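Local structure of N-deoxyribosyltransferase (Bacillus psychrosaccharolyticus, 6EVS) at residues D67-I72 with W84-S89; E14-V19 with S35-Q40; I4-P9 with S20-V25; L41-V44 with E50-T53; R27-T32 with Y127-L132. The protein catalyses the transfer of 2-deoxyribose from a deoxyribonucleoside to another nucleobase, and so serves as a biocatalyst for making modified nucleosides. One frame throughout, in Å; residues are numbered along the deposited sequence.

Contact 1 (D67-I72 with W84-S89); sequences DITFGI and WELGAS
T69 and S89 meet hydroxyl to hydroxyl between strand 68-72 and helix 80-91. T69 OG1 gives its proton to S89 OG at 2.8 Å. S89 OG in turn donates to the carbonyl oxygen of E85 one turn back, 2.7 Å from OG to E85 O. The result is a short relay from the strand to the helix backbone. E85 O also takes the amide of S89, and the two donors approach it from opposite faces of its plane. The S89 hydroxyl stands beside its own backbone N (chi1 -68°), a setting that lets it serve both T69 and E85 O.

The methyl branch of T69 lies anti to the backbone N. Its CG2 packs beside both S89 OG, at 3.6 Å, and L86 CD2, at 3.8 Å. The side chains of T69 and L86 cross at a slant. L86 CD2 then passes over the strand at G71, 4.2 Å from G71 CA. G71 has no side chain, and this leaves room for the leucine methyl. All four touching residues are buried.

I63 of helix 49-65 also packs on T69 and S89, while W84 of a second subunit packs on L86. The strand and helix run nearly antiparallel, at 155°. They open a beta-alpha-beta unit of the nucleoside 2-deoxyribosyltransferase fold. Its strands 68-72 and 96-99 belong to the parallel sheet, and helix 80-91 packs on it.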
# COMPACT_ATOMS: atom_id res chain seq x y z
N ASP A 67 7.82 12.93 -5.76
CA ASP A 67 7.71 12.05 -6.93
C ASP A 67 8.83 11.01 -6.95
O ASP A 67 8.62 9.87 -7.39
CB ASP A 67 7.78 12.87 -8.22
CG ASP A 67 6.63 13.86 -8.33
OD1 ASP A 67 6.90 15.06 -8.62
OD2 ASP A 67 5.47 13.44 -8.05
N ILE A 68 10.02 11.41 -6.50
CA ILE A 68 11.25 10.65 -6.66
C ILE A 68 12.06 10.83 -5.38
O ILE A 68 12.12 11.94 -4.83
CB ILE A 68 12.10 11.16 -7.84
CG1 ILE A 68 11.38 10.98 -9.18
CG2 ILE A 68 13.52 10.54 -7.83
CD1 ILE A 68 11.94 11.89 -10.25
N THR A 69 12.69 9.76 -4.91
CA THR A 69 13.66 9.84 -3.84
C THR A 69 15.06 9.72 -4.42
O THR A 69 15.41 8.71 -5.04
CB THR A 69 13.46 8.77 -2.78
OG1 THR A 69 12.21 9.01 -2.10
CG2 THR A 69 14.69 8.74 -1.75
N PHE A 70 15.89 10.75 -4.20
CA PHE A 70 17.26 10.80 -4.70
C PHE A 70 18.20 10.59 -3.52
O PHE A 70 18.22 11.42 -2.61
CB PHE A 70 17.52 12.15 -5.39
CG PHE A 70 18.84 12.21 -6.13
CD1 PHE A 70 18.87 12.14 -7.52
CD2 PHE A 70 20.04 12.36 -5.44
CE1 PHE A 70 20.08 12.20 -8.20
CE2 PHE A 70 21.24 12.42 -6.12
CZ PHE A 70 21.26 12.34 -7.50
N GLY A 71 18.95 9.50 -3.54
CA GLY A 71 19.78 9.11 -2.41
C GLY A 71 21.25 9.33 -2.72
O GLY A 71 21.66 9.29 -3.88
N ILE A 72 22.04 9.57 -1.67
CA ILE A 72 23.49 9.64 -1.78
C ILE A 72 24.08 8.58 -0.86
O ILE A 72 23.86 8.61 0.36
CB ILE A 72 24.03 11.03 -1.44
CG1 ILE A 72 23.40 12.09 -2.36
CG2 ILE A 72 25.59 11.05 -1.51
CD1 ILE A 72 23.71 13.52 -1.95
N TRP A 84 17.33 3.26 5.29
CA TRP A 84 15.93 3.11 5.73
C TRP A 84 14.99 3.89 4.82
O TRP A 84 13.93 3.38 4.40
CB TRP A 84 15.83 3.58 7.20
CG TRP A 84 14.50 3.32 7.89
CD1 TRP A 84 14.21 2.31 8.77
CD2 TRP A 84 13.30 4.09 7.75
NE1 TRP A 84 12.89 2.40 9.17
CE2 TRP A 84 12.31 3.49 8.57
CE3 TRP A 84 12.96 5.24 7.03
CZ2 TRP A 84 11.00 3.99 8.69
CZ3 TRP A 84 11.63 5.74 7.13
CH2 TRP A 84 10.68 5.11 7.95
N GLU A 85 15.35 5.13 4.49
CA GLU A 85 14.49 5.94 3.64
C GLU A 85 14.39 5.39 2.22
O GLU A 85 13.36 5.57 1.57
CB GLU A 85 14.98 7.39 3.62
CG GLU A 85 14.90 8.03 5.00
CD GLU A 85 15.56 9.39 5.08
OE1 GLU A 85 16.49 9.68 4.29
OE2 GLU A 85 15.14 10.17 5.95
N LEU A 86 15.44 4.75 1.71
CA LEU A 86 15.31 4.14 0.38
C LEU A 86 14.42 2.90 0.42
O LEU A 86 13.66 2.65 -0.52
CB LEU A 86 16.68 3.79 -0.21
CG LEU A 86 17.64 4.97 -0.37
CD1 LEU A 86 19.06 4.44 -0.65
CD2 LEU A 86 17.19 5.89 -1.51
N GLY A 87 14.50 2.11 1.49
CA GLY A 87 13.59 0.97 1.61
C GLY A 87 12.13 1.41 1.73
O GLY A 87 11.25 0.87 1.06
N ALA A 88 11.86 2.40 2.59
CA ALA A 88 10.51 2.95 2.64
C ALA A 88 10.07 3.47 1.28
O ALA A 88 8.96 3.19 0.82
CB ALA A 88 10.45 4.06 3.70
N SER A 89 10.94 4.25 0.62
CA SER A 89 10.61 4.82 -0.69
C SER A 89 10.19 3.74 -1.67
O SER A 89 9.22 3.90 -2.41
CB SER A 89 11.80 5.60 -1.25
OG SER A 89 12.03 6.77 -0.46

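Contact 2 (E14-V19 with S35-Q40); sequences EQLKHV and SPRENQ
R37 sends its CG between the backbone N and the carbonyl carbon (chi1 80°), and from there the chain runs extended to NE. This carries the arginine out to helix 13-28, where V19 and L16 meet it. V19 holds CG1 anti to its backbone N (chi1 166°), and that methyl is the one that touches. It lies 3.7 Å from R37 NE, and V19 and R37 run alongside one another, pointing opposite ways. L16 comes in one turn earlier. Its CD2 reaches R37 NH1 at 3.6 Å, with the leucine and the arginine crossing at a slant. Both methyls approach the guanidinium obliquely.

The contact across the segments is thus apolar carbon against the shaft and head of an arginine. The charge itself is answered by E23, which forms a salt bridge with R37 NH2. E23 also accepts a hydrogen bond from S35 OG, and S35 OG lies 3.8 Å from V19 CG1.

On the loop side, Q40 NE2 donates to R37 O at 2.7 Å, with an N-H...O angle of 174°. The donor sits in the carbonyl plane on a lone pair.

Segment 35-40 follows strand 32-34 and leads toward helix 49-65. The contact places the start of this loop beside helix 13-28, while V19 and S35 both also touch L6 of strand 3-7.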
# COMPACT_ATOMS: atom_id res chain seq x y z
N GLU A 14 32.14 16.22 4.83
CA GLU A 14 32.14 15.54 3.53
C GLU A 14 30.71 15.22 3.10
O GLU A 14 30.33 15.49 1.95
CB GLU A 14 32.98 14.27 3.60
CG GLU A 14 33.27 13.63 2.26
CD GLU A 14 34.03 14.56 1.34
OE1 GLU A 14 33.69 14.62 0.13
OE2 GLU A 14 34.96 15.24 1.82
N GLN A 15 29.91 14.66 4.00
CA GLN A 15 28.52 14.40 3.67
C GLN A 15 27.80 15.70 3.32
O GLN A 15 27.04 15.77 2.35
CB GLN A 15 27.83 13.68 4.82
CG GLN A 15 28.62 12.50 5.37
CD GLN A 15 28.01 11.90 6.62
OE1 GLN A 15 28.27 10.74 6.97
NE2 GLN A 15 27.20 12.68 7.31
N LEU A 16 28.08 16.77 4.08
CA LEU A 16 27.45 18.06 3.79
C LEU A 16 27.85 18.59 2.42
O LEU A 16 27.02 19.20 1.73
CB LEU A 16 27.83 19.08 4.86
CG LEU A 16 27.11 18.92 6.18
CD1 LEU A 16 27.92 19.65 7.25
CD2 LEU A 16 25.71 19.49 6.08
N LYS A 17 29.10 18.37 2.01
CA LYS A 17 29.52 18.79 0.68
C LYS A 17 28.66 18.13 -0.40
O LYS A 17 28.14 18.81 -1.29
CB LYS A 17 31.00 18.48 0.47
CG LYS A 17 31.43 18.46 -0.99
CD LYS A 17 32.93 18.21 -1.12
CE LYS A 17 33.70 19.05 -0.11
NZ LYS A 17 35.09 18.54 0.12
N HIS A 18 28.48 16.81 -0.31
CA HIS A 18 27.71 16.10 -1.34
C HIS A 18 26.24 16.53 -1.33
O HIS A 18 25.63 16.66 -2.40
CB HIS A 18 27.83 14.59 -1.14
CG HIS A 18 29.24 14.08 -1.22
ND1 HIS A 18 29.77 13.23 -0.27
CD2 HIS A 18 30.21 14.29 -2.13
CE1 HIS A 18 31.02 12.94 -0.59
NE2 HIS A 18 31.31 13.57 -1.71
N VAL A 19 25.66 16.72 -0.15
CA VAL A 19 24.27 17.18 -0.07
C VAL A 19 24.11 18.54 -0.73
O VAL A 19 23.16 18.79 -1.47
CB VAL A 19 23.80 17.21 1.40
CG1 VAL A 19 22.50 18.00 1.55
CG2 VAL A 19 23.62 15.80 1.92
N SER A 35 15.14 18.93 1.39
CA SER A 35 16.45 18.55 1.89
C SER A 35 16.40 18.47 3.41
O SER A 35 16.24 19.51 4.06
CB SER A 35 17.53 19.53 1.45
OG SER A 35 18.83 19.06 1.86
N PRO A 36 16.48 17.28 4.00
CA PRO A 36 16.24 17.15 5.44
C PRO A 36 17.08 18.07 6.31
O PRO A 36 16.61 18.45 7.38
CB PRO A 36 16.55 15.68 5.71
CG PRO A 36 16.13 14.99 4.39
CD PRO A 36 16.58 15.97 3.33
N ARG A 37 18.29 18.44 5.87
CA ARG A 37 19.15 19.29 6.69
C ARG A 37 18.59 20.71 6.83
O ARG A 37 18.94 21.40 7.81
CB ARG A 37 20.56 19.33 6.09
CG ARG A 37 20.71 20.27 4.92
CD ARG A 37 22.13 20.35 4.44
NE ARG A 37 22.26 21.26 3.32
CZ ARG A 37 23.29 22.09 3.14
NH1 ARG A 37 24.26 22.11 4.04
NH2 ARG A 37 23.33 22.88 2.08
N GLU A 38 17.76 21.15 5.88
CA GLU A 38 17.11 22.45 5.97
C GLU A 38 15.85 22.40 6.81
O GLU A 38 15.17 23.42 6.94
CB GLU A 38 16.74 22.97 4.57
CG GLU A 38 17.81 22.83 3.50
CD GLU A 38 17.35 23.35 2.14
OE1 GLU A 38 18.17 23.91 1.39
OE2 GLU A 38 16.15 23.19 1.82
N ASN A 39 15.53 21.24 7.38
CA ASN A 39 14.26 21.01 8.07
C ASN A 39 14.50 20.35 9.41
O ASN A 39 13.84 19.39 9.80
CB ASN A 39 13.36 20.20 7.15
CG ASN A 39 13.06 20.95 5.89
OD1 ASN A 39 13.69 20.70 4.84
ND2 ASN A 39 12.14 21.91 5.96
N GLN A 40 15.48 20.88 10.14
CA GLN A 40 15.78 20.44 11.49
C GLN A 40 14.93 21.16 12.52
O GLN A 40 15.11 20.95 13.73
CB GLN A 40 17.29 20.62 11.76
CG GLN A 40 18.11 19.71 10.82
CD GLN A 40 19.61 19.83 10.97
OE1 GLN A 40 20.20 19.32 11.93
NE2 GLN A 40 20.25 20.46 9.99

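Contact 3 (I4-P9 with S20-V25); sequences IYLASP and SKAEQV
This contact belongs to the first beta-alpha-beta unit of the chain, made of strand 3-7, helix 13-28 and strand 32-34. It is the seam where helix 13-28 lies on the parallel sheet. L6 of the strand carries it, meeting A22 and E23 of the helix.

L6 points toward the helix with CG anti to its backbone N (chi1 178°). The fork of its side chain is then presented to the helix, and each methyl has its own nearest partner. CD1 meets A22 CB at 3.9 Å. CD2 also lies near that methyl, at 4.0 Å from A22 CB, so the fork straddles A22.

E23 joins through its aliphatic part. Its side chain crosses that of L6 at about a right angle, and beyond CG it is extended. The carbon shaft therefore packs on L6 while the carboxylate continues past it. There R37 and S35 supply a partner for each of its oxygens, and the nearby arginine would probably favour the charged form of this buried acid.

V19 of the helix and F70 of the neighbouring strand 68-72 also pack on L6, and W121 of helix 121-126 and I72 pack on A22. All three touching residues are buried, and the contact between the segments is apolar throughout. Its shortest approach is from L6 CD2 to the CG methylene of E23, at 3.7 Å.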
# COMPACT_ATOMS: atom_id res chain seq x y z
N ILE A 4 11.37 16.09 -5.30
CA ILE A 4 12.44 15.14 -5.01
C ILE A 4 12.75 15.17 -3.52
O ILE A 4 12.96 16.24 -2.95
CB ILE A 4 13.71 15.45 -5.81
CG1 ILE A 4 13.44 15.32 -7.33
CG2 ILE A 4 14.85 14.53 -5.35
CD1 ILE A 4 14.71 15.60 -8.19
N TYR A 5 12.76 13.99 -2.89
CA TYR A 5 13.25 13.86 -1.52
C TYR A 5 14.73 13.51 -1.55
O TYR A 5 15.09 12.47 -2.09
CB TYR A 5 12.47 12.78 -0.78
CG TYR A 5 12.81 12.68 0.70
CD1 TYR A 5 12.07 13.40 1.65
CD2 TYR A 5 13.87 11.89 1.15
CE1 TYR A 5 12.40 13.32 3.03
CE2 TYR A 5 14.18 11.80 2.50
CZ TYR A 5 13.46 12.53 3.43
OH TYR A 5 13.77 12.40 4.77
N LEU A 6 15.56 14.34 -0.92
CA LEU A 6 17.02 14.11 -0.96
C LEU A 6 17.41 13.29 0.26
O LEU A 6 17.49 13.82 1.38
CB LEU A 6 17.76 15.44 -1.03
CG LEU A 6 19.28 15.41 -1.02
CD1 LEU A 6 19.77 14.51 -2.16
CD2 LEU A 6 19.79 16.83 -1.17
N ALA A 7 17.61 11.99 0.07
CA ALA A 7 17.99 11.09 1.17
C ALA A 7 19.51 11.00 1.26
O ALA A 7 20.16 10.39 0.40
CB ALA A 7 17.39 9.69 0.97
N SER A 8 20.08 11.52 2.35
CA SER A 8 21.53 11.48 2.54
C SER A 8 21.86 11.83 3.98
O SER A 8 21.14 12.62 4.60
CB SER A 8 22.25 12.46 1.60
OG SER A 8 23.64 12.59 1.98
N PRO A 9 22.94 11.30 4.55
CA PRO A 9 23.44 11.85 5.81
C PRO A 9 23.94 13.27 5.58
O PRO A 9 24.19 13.69 4.46
CB PRO A 9 24.59 10.90 6.19
CG PRO A 9 25.07 10.33 4.88
CD PRO A 9 23.79 10.20 4.05
N SER A 20 25.05 19.45 -0.46
CA SER A 20 25.02 20.80 -1.02
C SER A 20 25.07 20.77 -2.55
O SER A 20 24.35 21.52 -3.22
CB SER A 20 26.20 21.60 -0.45
OG SER A 20 26.29 22.88 -1.05
N LYS A 21 25.94 19.93 -3.11
CA LYS A 21 26.02 19.82 -4.56
C LYS A 21 24.74 19.24 -5.13
O LYS A 21 24.26 19.69 -6.17
CB LYS A 21 27.23 18.97 -4.96
CG LYS A 21 27.39 18.76 -6.47
CD LYS A 21 27.50 20.09 -7.21
CE LYS A 21 28.07 19.93 -8.61
NZ LYS A 21 28.38 21.26 -9.22
N ALA A 22 24.17 18.24 -4.45
CA ALA A 22 22.91 17.65 -4.90
C ALA A 22 21.80 18.68 -4.90
O ALA A 22 21.01 18.76 -5.85
CB ALA A 22 22.53 16.46 -4.01
N GLU A 23 21.69 19.46 -3.81
CA GLU A 23 20.68 20.52 -3.75
C GLU A 23 20.84 21.48 -4.93
O GLU A 23 19.88 21.77 -5.65
CB GLU A 23 20.79 21.28 -2.43
CG GLU A 23 20.41 20.50 -1.18
CD GLU A 23 20.94 21.16 0.09
OE1 GLU A 23 21.75 22.12 -0.05
OE2 GLU A 23 20.55 20.74 1.21
N GLN A 24 22.08 21.93 -5.17
CA GLN A 24 22.33 22.89 -6.24
C GLN A 24 22.02 22.31 -7.61
O GLN A 24 21.39 22.96 -8.44
CB GLN A 24 23.79 23.36 -6.18
CG GLN A 24 24.30 23.94 -7.50
CD GLN A 24 25.79 23.70 -7.72
OE1 GLN A 24 26.19 23.09 -8.72
NE2 GLN A 24 26.61 24.19 -6.80
N VAL A 25 22.45 21.07 -7.86
CA VAL A 25 22.26 20.48 -9.18
C VAL A 25 20.77 20.26 -9.45
O VAL A 25 20.24 20.64 -10.50
CB VAL A 25 23.05 19.17 -9.32
CG1 VAL A 25 22.56 18.37 -10.53
CG2 VAL A 25 24.55 19.48 -9.45

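Contact 4 (L41-V44 with E50-T53); sequences LPEV and EWRT
V44 packs against the first turns of helix 49-65, in the loop that joins strand 32-34 to this helix in the nucleoside 2-deoxyribosyltransferase fold. W51 of the helix is met by L41, E43 and V44. The chain folds back here on the helix it is about to enter.

The tight part is V44. Its CG2 comes to 3.1 Å from E50 OE1, a methyl against a carboxylate oxygen and not a hydrogen bond. CG1 is anti to the backbone N (chi1 159°) and sits between W51 and E50. It is 3.5 Å from W51 N and 3.9 Å from E50 CB. The extended side chain of E50 crosses V44 at a slant.

The looser side lies along the indole. L41 CB stands 4.4 Å from W51 CD1, an oblique and distant approach. E43 is exposed, and the placement of its carboxylate near the ring is doubtful. The indole nitrogen has its partner just before the segment, in the carbonyl oxygen of Q40. L108 of a second subunit also packs on W51. Back on the tight side, V44 CG1 reaches the side chain of W51 at its root, 3.5 Å from W51 CB.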
# COMPACT_ATOMS: atom_id res chain seq x y z
N LEU A 41 14.00 22.02 12.05
CA LEU A 41 12.86 22.59 12.77
C LEU A 41 13.31 23.71 13.70
O LEU A 41 14.14 23.49 14.58
CB LEU A 41 12.10 21.49 13.52
CG LEU A 41 11.52 20.51 12.48
CD1 LEU A 41 10.60 19.46 13.11
CD2 LEU A 41 10.77 21.29 11.41
N PRO A 42 12.78 24.95 13.51
CA PRO A 42 13.35 26.11 14.19
C PRO A 42 12.40 26.83 15.15
O PRO A 42 11.63 27.70 14.72
CB PRO A 42 13.73 27.02 13.02
CG PRO A 42 12.76 26.60 11.87
CD PRO A 42 12.00 25.36 12.33
N GLU A 43 12.44 26.50 16.44
CA GLU A 43 13.22 25.38 16.95
C GLU A 43 12.57 24.80 18.19
O GLU A 43 12.75 25.30 19.30
CB GLU A 43 14.66 25.78 17.27
CG GLU A 43 15.52 24.62 17.78
CD GLU A 43 15.99 23.69 16.68
OE1 GLU A 43 16.77 24.13 15.81
OE2 GLU A 43 15.58 22.51 16.66
N VAL A 44 11.78 23.75 17.98
CA VAL A 44 11.51 22.81 19.05
C VAL A 44 12.84 22.38 19.65
O VAL A 44 13.84 22.23 18.93
CB VAL A 44 10.72 21.61 18.49
CG1 VAL A 44 10.85 20.41 19.40
CG2 VAL A 44 9.27 21.98 18.29
N GLU A 50 9.29 15.72 21.39
CA GLU A 50 8.60 16.51 20.37
C GLU A 50 9.44 16.65 19.10
O GLU A 50 8.93 16.51 17.98
CB GLU A 50 8.24 17.89 20.94
CG GLU A 50 7.38 18.74 20.02
CD GLU A 50 6.79 19.94 20.72
OE1 GLU A 50 7.18 21.09 20.40
OE2 GLU A 50 5.93 19.75 21.61
N TRP A 51 10.73 16.96 19.26
CA TRP A 51 11.60 17.17 18.10
C TRP A 51 11.80 15.87 17.32
O TRP A 51 11.70 15.86 16.09
CB TRP A 51 12.94 17.77 18.56
CG TRP A 51 13.91 17.90 17.43
CD1 TRP A 51 14.06 18.97 16.59
CD2 TRP A 51 14.85 16.91 17.01
NE1 TRP A 51 15.04 18.69 15.66
CE2 TRP A 51 15.54 17.44 15.90
CE3 TRP A 51 15.18 15.63 17.46
CZ2 TRP A 51 16.54 16.73 15.23
CZ3 TRP A 51 16.17 14.92 16.80
CH2 TRP A 51 16.83 15.47 15.69
N ARG A 52 12.05 14.76 18.03
CA ARG A 52 12.21 13.48 17.35
C ARG A 52 10.94 13.09 16.59
O ARG A 52 11.01 12.58 15.46
CB ARG A 52 12.61 12.39 18.37
CG ARG A 52 11.49 11.43 18.74
CD ARG A 52 11.87 10.36 19.75
NE ARG A 52 10.92 9.24 19.71
CZ ARG A 52 11.09 8.08 20.34
NH1 ARG A 52 12.20 7.89 21.05
NH2 ARG A 52 10.18 7.11 20.24
N THR A 53 9.78 13.35 17.17
CA THR A 53 8.51 13.00 16.53
C THR A 53 8.28 13.84 15.29
O THR A 53 7.95 13.30 14.22
CB THR A 53 7.37 13.16 17.53
OG1 THR A 53 7.66 12.41 18.70
CG2 THR A 53 6.02 12.71 16.91

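Contact 5 (R27-T32 with Y127-L132); sequences RDLGHT and YDFATL
The aromatic pair of H31 and F129 dominates this contact. H31 NE2 stands over the centre of one face of the F129 ring, 3.3 Å above its plane. The ring centroids are 4.1 Å apart and the planes are inclined at 45°, so the two rings meet obliquely. CE1 of the imidazole shares the approach, 3.4 Å from F129 CG. Y127 CD2 lies over the opposite face of the phenylalanine, offset toward its rim, and F129 is held between the two.

The apolar part is smaller. L29 CD1 reaches F129 CE1 at 4.1 Å, with the two side chains crossing at about a right angle. I4 of strand 3-7 and I68 of strand 68-72 also pack on F129.

Polar bonds hold the two backbones in shape. Helix 13-28 ends in a Schellman motif, where G30 has positive phi and its N donates to R27 O at 2.9 Å. This turn leads straight into H31. In the other segment, D128 OD1 takes weak bonds from the amides of A130 and T131, while L132 N bonds to D128 O at 2.9 Å.

H31 ND1 is hydrogen-bonded to A2 N, which should help fix the rotation of the imidazole, and NE2 points over the phenyl face. With no hydrogen bond between the segments, the contact probably rests mainly on dispersion, from NE2 and CE1 over the F129 ring and from the L29 methyl.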
# COMPACT_ATOMS: atom_id res chain seq x y z
N ARG A 27 18.13 21.55 -8.00
CA ARG A 27 17.31 22.77 -7.99
C ARG A 27 17.58 23.62 -9.23
O ARG A 27 16.66 24.27 -9.75
CB ARG A 27 17.57 23.57 -6.71
CG ARG A 27 16.89 22.97 -5.49
CD ARG A 27 17.02 23.85 -4.22
NE ARG A 27 16.29 23.22 -3.11
CZ ARG A 27 16.66 23.26 -1.84
NH1 ARG A 27 17.76 23.90 -1.48
NH2 ARG A 27 15.91 22.66 -0.92
N ASP A 28 18.82 23.64 -9.71
CA ASP A 28 19.11 24.36 -10.94
C ASP A 28 18.43 23.71 -12.14
O ASP A 28 18.24 24.36 -13.17
CB ASP A 28 20.62 24.42 -11.20
CG ASP A 28 21.34 25.32 -10.21
OD1 ASP A 28 20.68 26.17 -9.57
OD2 ASP A 28 22.58 25.17 -10.07
N LEU A 29 18.10 22.43 -12.04
CA LEU A 29 17.33 21.76 -13.07
C LEU A 29 15.84 22.08 -12.99
O LEU A 29 15.07 21.62 -13.84
CB LEU A 29 17.55 20.25 -12.99
CG LEU A 29 18.94 19.75 -13.43
CD1 LEU A 29 19.18 18.32 -12.97
CD2 LEU A 29 19.13 19.88 -14.95
N GLY A 30 15.42 22.87 -12.00
CA GLY A 30 14.03 23.27 -11.85
C GLY A 30 13.21 22.41 -10.91
O GLY A 30 12.01 22.66 -10.75
N HIS A 31 13.83 21.42 -10.26
CA HIS A 31 13.08 20.51 -9.40
C HIS A 31 12.84 21.13 -8.03
O HIS A 31 13.57 22.02 -7.59
CB HIS A 31 13.83 19.19 -9.26
CG HIS A 31 14.06 18.49 -10.56
ND1 HIS A 31 13.03 17.96 -11.32
CD2 HIS A 31 15.20 18.25 -11.26
CE1 HIS A 31 13.53 17.42 -12.42
NE2 HIS A 31 14.84 17.58 -12.40
N THR A 32 11.80 20.65 -7.36
CA THR A 32 11.48 21.07 -6.00
C THR A 32 12.05 20.02 -5.06
O THR A 32 11.60 18.87 -5.06
CB THR A 32 9.97 21.24 -5.80
OG1 THR A 32 9.47 22.22 -6.71
CG2 THR A 32 9.67 21.69 -4.38
N TYR A 127 20.03 13.57 -17.42
CA TYR A 127 18.98 12.57 -17.25
C TYR A 127 17.61 13.15 -17.60
O TYR A 127 17.29 14.29 -17.25
CB TYR A 127 18.98 12.07 -15.81
CG TYR A 127 18.04 10.92 -15.54
CD1 TYR A 127 18.37 9.62 -15.93
CD2 TYR A 127 16.83 11.13 -14.89
CE1 TYR A 127 17.51 8.56 -15.67
CE2 TYR A 127 15.97 10.08 -14.62
CZ TYR A 127 16.31 8.80 -15.01
OH TYR A 127 15.44 7.76 -14.75
N ASP A 128 16.78 12.36 -18.28
CA ASP A 128 15.43 12.78 -18.65
C ASP A 128 14.49 12.42 -17.51
O ASP A 128 13.99 11.30 -17.43
CB ASP A 128 15.00 12.12 -19.96
CG ASP A 128 13.75 12.78 -20.56
OD1 ASP A 128 12.97 13.40 -19.80
OD2 ASP A 128 13.56 12.67 -21.78
N PHE A 129 14.23 13.40 -16.63
CA PHE A 129 13.34 13.20 -15.50
C PHE A 129 11.89 13.01 -15.94
O PHE A 129 11.10 12.37 -15.23
CB PHE A 129 13.42 14.40 -14.55
CG PHE A 129 14.64 14.41 -13.68
CD1 PHE A 129 15.85 14.86 -14.18
CD2 PHE A 129 14.57 14.00 -12.36
CE1 PHE A 129 16.98 14.90 -13.37
CE2 PHE A 129 15.68 14.04 -11.55
CZ PHE A 129 16.89 14.48 -12.05
N ALA A 130 11.51 13.57 -17.09
CA ALA A 130 10.13 13.47 -17.56
C ALA A 130 9.76 12.02 -17.89
O ALA A 130 8.72 11.53 -17.45
CB ALA A 130 9.93 14.36 -18.79
N THR A 131 10.62 11.33 -18.65
CA THR A 131 10.34 9.96 -19.08
C THR A 131 10.90 8.91 -18.13
O THR A 131 10.47 7.75 -18.18
CB THR A 131 10.90 9.71 -20.48
OG1 THR A 131 12.31 9.98 -20.49
CG2 THR A 131 10.21 10.59 -21.51
N LEU A 132 11.86 9.28 -17.28
CA LEU A 132 12.41 8.40 -16.26
C LEU A 132 12.94 7.08 -16.85
O LEU A 132 12.49 6.00 -16.47
CB LEU A 132 11.36 8.14 -15.19
CG LEU A 132 11.76 7.60 -13.82
CD1 LEU A 132 11.92 8.76 -12.84
CD2 LEU A 132 10.72 6.61 -13.30

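From the N terminus, contact 3 closes the first loop, between strand 3-7 and helix 13-28. Contact 2 leaves the same helix for the loop after strand 32-34, so its segments alternate with those of contact 3. E23 bridges the two through S35 and R37. Contact 4 closes a short loop at the start of helix 49-65 and is tied to contact 2 by Q40 O and W51 NE1. Contact 1 comes next, joining strand 68-72 to helix 80-91, with its strand paired to that of contact 3. Contact 5 spans the longest loop. It encloses contacts 1 and 4, crosses contact 2, and ties the loop after helix 121-126 to the end of helix 13-28.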